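PDB 4ZOC: Lin1840 protein, which probably hydrolyses terminal, non-reducing beta-D-glucosyl residues to release beta-D-glucose, as a family 3 glycoside hydrolase involved in beta-1,2-glucan metabolism. Local coordinates for residues Ala391-Val396 with Met457-Leu462. The protein carries 2 engineered substitutions. Numbering follows the deposited sequence. Where two conformers were deposited one is given.
Sequences AKIALV and MDVVVL
Lys392 O takes two backbone N-H groups at the point where 457-462 joins 391-396. Val459 N comes almost straight down the carbonyl at 3.1 Å, while Asp458 N sits above the carbonyl plane, 2.9 Å from Lys392 O. From there a regular parallel ladder runs on: Ala394 N to Val459 O, Val461 N to Ala394 O (2.8 Å), and Val396 N to Val461 O.

On one face of the sheet Val461 fits between Ile393 and Leu395. With chi1 at 173°, its two methyls are split between these neighbours, CG2 meeting Ile393 CG2 at 3.6 Å and CG1 meeting Leu395 CD1 at 3.8 Å. On the other face Val396 CG2 packs on Leu462 CD1 (3.7 Å) and, less closely, on Val460 CG1.

Met457, just past helix 444-456, folds over the backbone of 393-394: CG, anti to the carbonyl carbon, lies against Ala394 CB, and the bend at chi2 (-66°) turns SD to within 3.4 Å of Ile393 O. Its CE meets Lys392 CE, the side chains crossing at about a right angle. The lysine's aliphatic part also runs past Asp458 OD2.

Further out, in the C-terminal domain's mixed six-stranded sheet, strand 393-397 lies between 432-436 and 459-465, and Val461 and Leu462 pack on 500-505. Strand 432-436, helix 444-456 and strand 459-465 form a parallel beta-alpha-beta crossover stepping over 393-397. Aliphatic groups and backbone bonds join the strands, whereas just ahead of Ile393 and Val459 one water bridges the probably opposite charges of Lys392 NZ and Asp458 OD1, too far apart for a direct salt bridge.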
ATOM      1  N   ALA A 391      -7.975  19.901 -42.403  1.00 19.01           N
ATOM      2  CA  ALA A 391      -8.835  18.886 -41.802  1.00 16.51           C
ATOM      3  C   ALA A 391     -10.059  19.502 -41.183  1.00 14.07           C
ATOM      4  O   ALA A 391      -9.975  20.485 -40.387  1.00 15.34           O
ATOM      5  CB  ALA A 391      -8.080  18.074 -40.759  1.00 19.57           C
ATOM      6  N   LYS A 392     -11.218  18.931 -41.532  0.50 13.04           N
ATOM      7  CA  LYS A 392     -12.511  19.379 -40.987  0.50 12.79           C
ATOM      8  C   LYS A 392     -12.748  18.632 -39.650  0.50 12.07           C
ATOM      9  O   LYS A 392     -12.910  17.421 -39.615  0.50 12.63           O
ATOM     10  CB  LYS A 392     -13.652  19.118 -41.978  0.50 16.23           C
ATOM     11  CG  LYS A 392     -13.522  19.826 -43.331  0.50 17.70           C
ATOM     12  CD  LYS A 392     -14.649  19.459 -44.310  0.50 21.24           C
ATOM     13  CE  LYS A 392     -16.049  19.773 -43.807  0.50 24.72           C
ATOM     14  NZ  LYS A 392     -17.174  19.399 -44.744  0.50 27.62           N
ATOM     15  N   ILE A 393     -12.723  19.390 -38.562  1.00 11.12           N
ATOM     16  CA  ILE A 393     -12.650  18.867 -37.199  1.00  9.43           C
ATOM     17  C   ILE A 393     -13.986  19.073 -36.514  1.00 10.12           C
ATOM     18  O   ILE A 393     -14.518  20.190 -36.410  1.00 14.60           O
ATOM     19  CB  ILE A 393     -11.576  19.605 -36.374  1.00 10.67           C
ATOM     20  CG1 ILE A 393     -10.203  19.254 -36.921  1.00 13.71           C
ATOM     21  CG2 ILE A 393     -11.739  19.205 -34.896  1.00 11.81           C
ATOM     22  CD1 ILE A 393      -9.051  20.105 -36.345  1.00 13.92           C
ATOM     23  N   ALA A 394     -14.545  18.003 -36.002  1.00 10.42           N
ATOM     24  CA  ALA A 394     -15.575  18.109 -34.956  1.00  9.57           C
ATOM     25  C   ALA A 394     -14.878  17.980 -33.601  1.00 10.43           C
ATOM     26  O   ALA A 394     -14.269  16.951 -33.253  1.00  9.26           O
ATOM     27  CB  ALA A 394     -16.639  17.027 -35.098  1.00 13.34           C
ATOM     28  N   LEU A 395     -14.984  19.060 -32.860  1.00 11.07           N
ATOM     29  CA  LEU A 395     -14.362  19.207 -31.524  1.00  9.69           C
ATOM     30  C   LEU A 395     -15.486  18.983 -30.517  1.00  8.73           C
ATOM     31  O   LEU A 395     -16.417  19.776 -30.405  1.00  9.87           O
ATOM     32  CB  LEU A 395     -13.746  20.612 -31.360  1.00 10.39           C
ATOM     33  CG  LEU A 395     -13.263  20.896 -29.935  1.00 11.27           C
ATOM     34  CD1 LEU A 395     -12.168  19.978 -29.444  1.00 10.88           C
ATOM     35  CD2 LEU A 395     -12.790  22.310 -29.846  1.00 10.07           C
ATOM     36  N   VAL A 396     -15.437  17.891 -29.805  1.00  8.39           N
ATOM     37  CA  VAL A 396     -16.528  17.581 -28.912  1.00  9.36           C
ATOM     38  C   VAL A 396     -16.061  17.189 -27.515  1.00  9.93           C
ATOM     39  O   VAL A 396     -14.957  16.655 -27.361  1.00 10.15           O
ATOM     40  CB  VAL A 396     -17.481  16.504 -29.481  1.00 11.64           C
ATOM     41  CG1 VAL A 396     -17.907  16.803 -30.946  1.00 10.02           C
ATOM     42  CG2 VAL A 396     -16.818  15.213 -29.521  1.00 13.80           C
ATOM     43  N   MET A 457     -18.292  16.884 -40.307  1.00 13.92           N
ATOM     44  CA  MET A 457     -16.827  16.927 -40.358  1.00 13.38           C
ATOM     45  C   MET A 457     -16.145  15.630 -40.773  1.00 14.27           C
ATOM     46  O   MET A 457     -16.802  14.672 -41.149  1.00 19.41           O
ATOM     47  CB  MET A 457     -16.417  17.260 -38.921  1.00 13.95           C
ATOM     48  CG  MET A 457     -16.921  18.647 -38.540  1.00 14.42           C
ATOM     49  SD  MET A 457     -16.260  20.098 -39.362  1.00 16.51           S
ATOM     50  CE  MET A 457     -17.485  20.378 -40.658  1.00 17.11           C
ATOM     51  N   ASP A 458     -14.805  15.615 -40.766  1.00 14.06           N
ATOM     52  CA  ASP A 458     -14.056  14.447 -41.215  1.00 15.64           C
ATOM     53  C   ASP A 458     -13.326  13.664 -40.105  1.00 16.50           C
ATOM     54  O   ASP A 458     -13.092  12.472 -40.268  1.00 17.86           O
ATOM     55  CB  ASP A 458     -13.028  14.855 -42.251  1.00 19.78           C
ATOM     56  CG  ASP A 458     -13.688  15.323 -43.568  1.00 18.43           C
ATOM     57  OD1 ASP A 458     -14.831  14.907 -43.870  1.00 20.88           O
ATOM     58  OD2 ASP A 458     -13.104  16.174 -44.213  1.00 17.68           O
ATOM     59  N   VAL A 459     -12.872  14.361 -39.068  1.00 13.88           N
ATOM     60  CA  VAL A 459     -12.165  13.740 -37.918  1.00 12.72           C
ATOM     61  C   VAL A 459     -12.738  14.368 -36.654  1.00 13.47           C
ATOM     62  O   VAL A 459     -13.298  15.518 -36.654  1.00 13.53           O
ATOM     63  CB  VAL A 459     -10.645  13.984 -37.948  1.00 16.85           C
ATOM     64  CG1 VAL A 459     -10.036  13.436 -39.231  1.00 21.51           C
ATOM     65  CG2 VAL A 459     -10.366  15.450 -37.860  1.00 15.48           C
ATOM     66  N   VAL A 460     -12.615  13.637 -35.547  1.00 10.62           N
ATOM     67  CA  VAL A 460     -13.179  14.065 -34.311  1.00 10.58           C
ATOM     68  C   VAL A 460     -12.039  14.260 -33.369  1.00  8.76           C
ATOM     69  O   VAL A 460     -11.166  13.414 -33.260  1.00  8.91           O
ATOM     70  CB  VAL A 460     -14.108  13.028 -33.718  1.00 10.59           C
ATOM     71  CG1 VAL A 460     -14.761  13.488 -32.424  1.00  9.23           C
ATOM     72  CG2 VAL A 460     -15.157  12.569 -34.749  1.00 11.61           C
ATOM     73  N   VAL A 461     -12.001  15.429 -32.772  1.00  7.92           N
ATOM     74  CA  VAL A 461     -11.120  15.693 -31.653  1.00  7.34           C
ATOM     75  C   VAL A 461     -12.067  15.630 -30.423  1.00  8.32           C
ATOM     76  O   VAL A 461     -12.908  16.567 -30.195  1.00  9.37           O
ATOM     77  CB  VAL A 461     -10.417  17.087 -31.749  1.00  7.98           C
ATOM     78  CG1 VAL A 461      -9.642  17.370 -30.439  1.00  7.25           C
ATOM     79  CG2 VAL A 461      -9.459  17.243 -32.872  1.00  8.51           C
ATOM     80  N   LEU A 462     -11.893  14.584 -29.585  1.00  7.70           N
ATOM     81  CA  LEU A 462     -12.764  14.279 -28.475  1.00  7.54           C
ATOM     82  C   LEU A 462     -11.972  14.762 -27.271  1.00  7.02           C
ATOM     83  O   LEU A 462     -10.965  14.170 -26.889  1.00  6.36           O
ATOM     84  CB  LEU A 462     -13.006  12.791 -28.390  1.00  8.70           C
ATOM     85  CG  LEU A 462     -13.826  12.325 -27.191  1.00 10.42           C
ATOM     86  CD1 LEU A 462     -15.164  13.064 -26.992  1.00 10.71           C
ATOM     87  CD2 LEU A 462     -14.162  10.829 -27.302  1.00 13.02           C
TER
HETATM   88  O   HOH W   1     -16.864  16.623 -44.260  1.00 30.36           O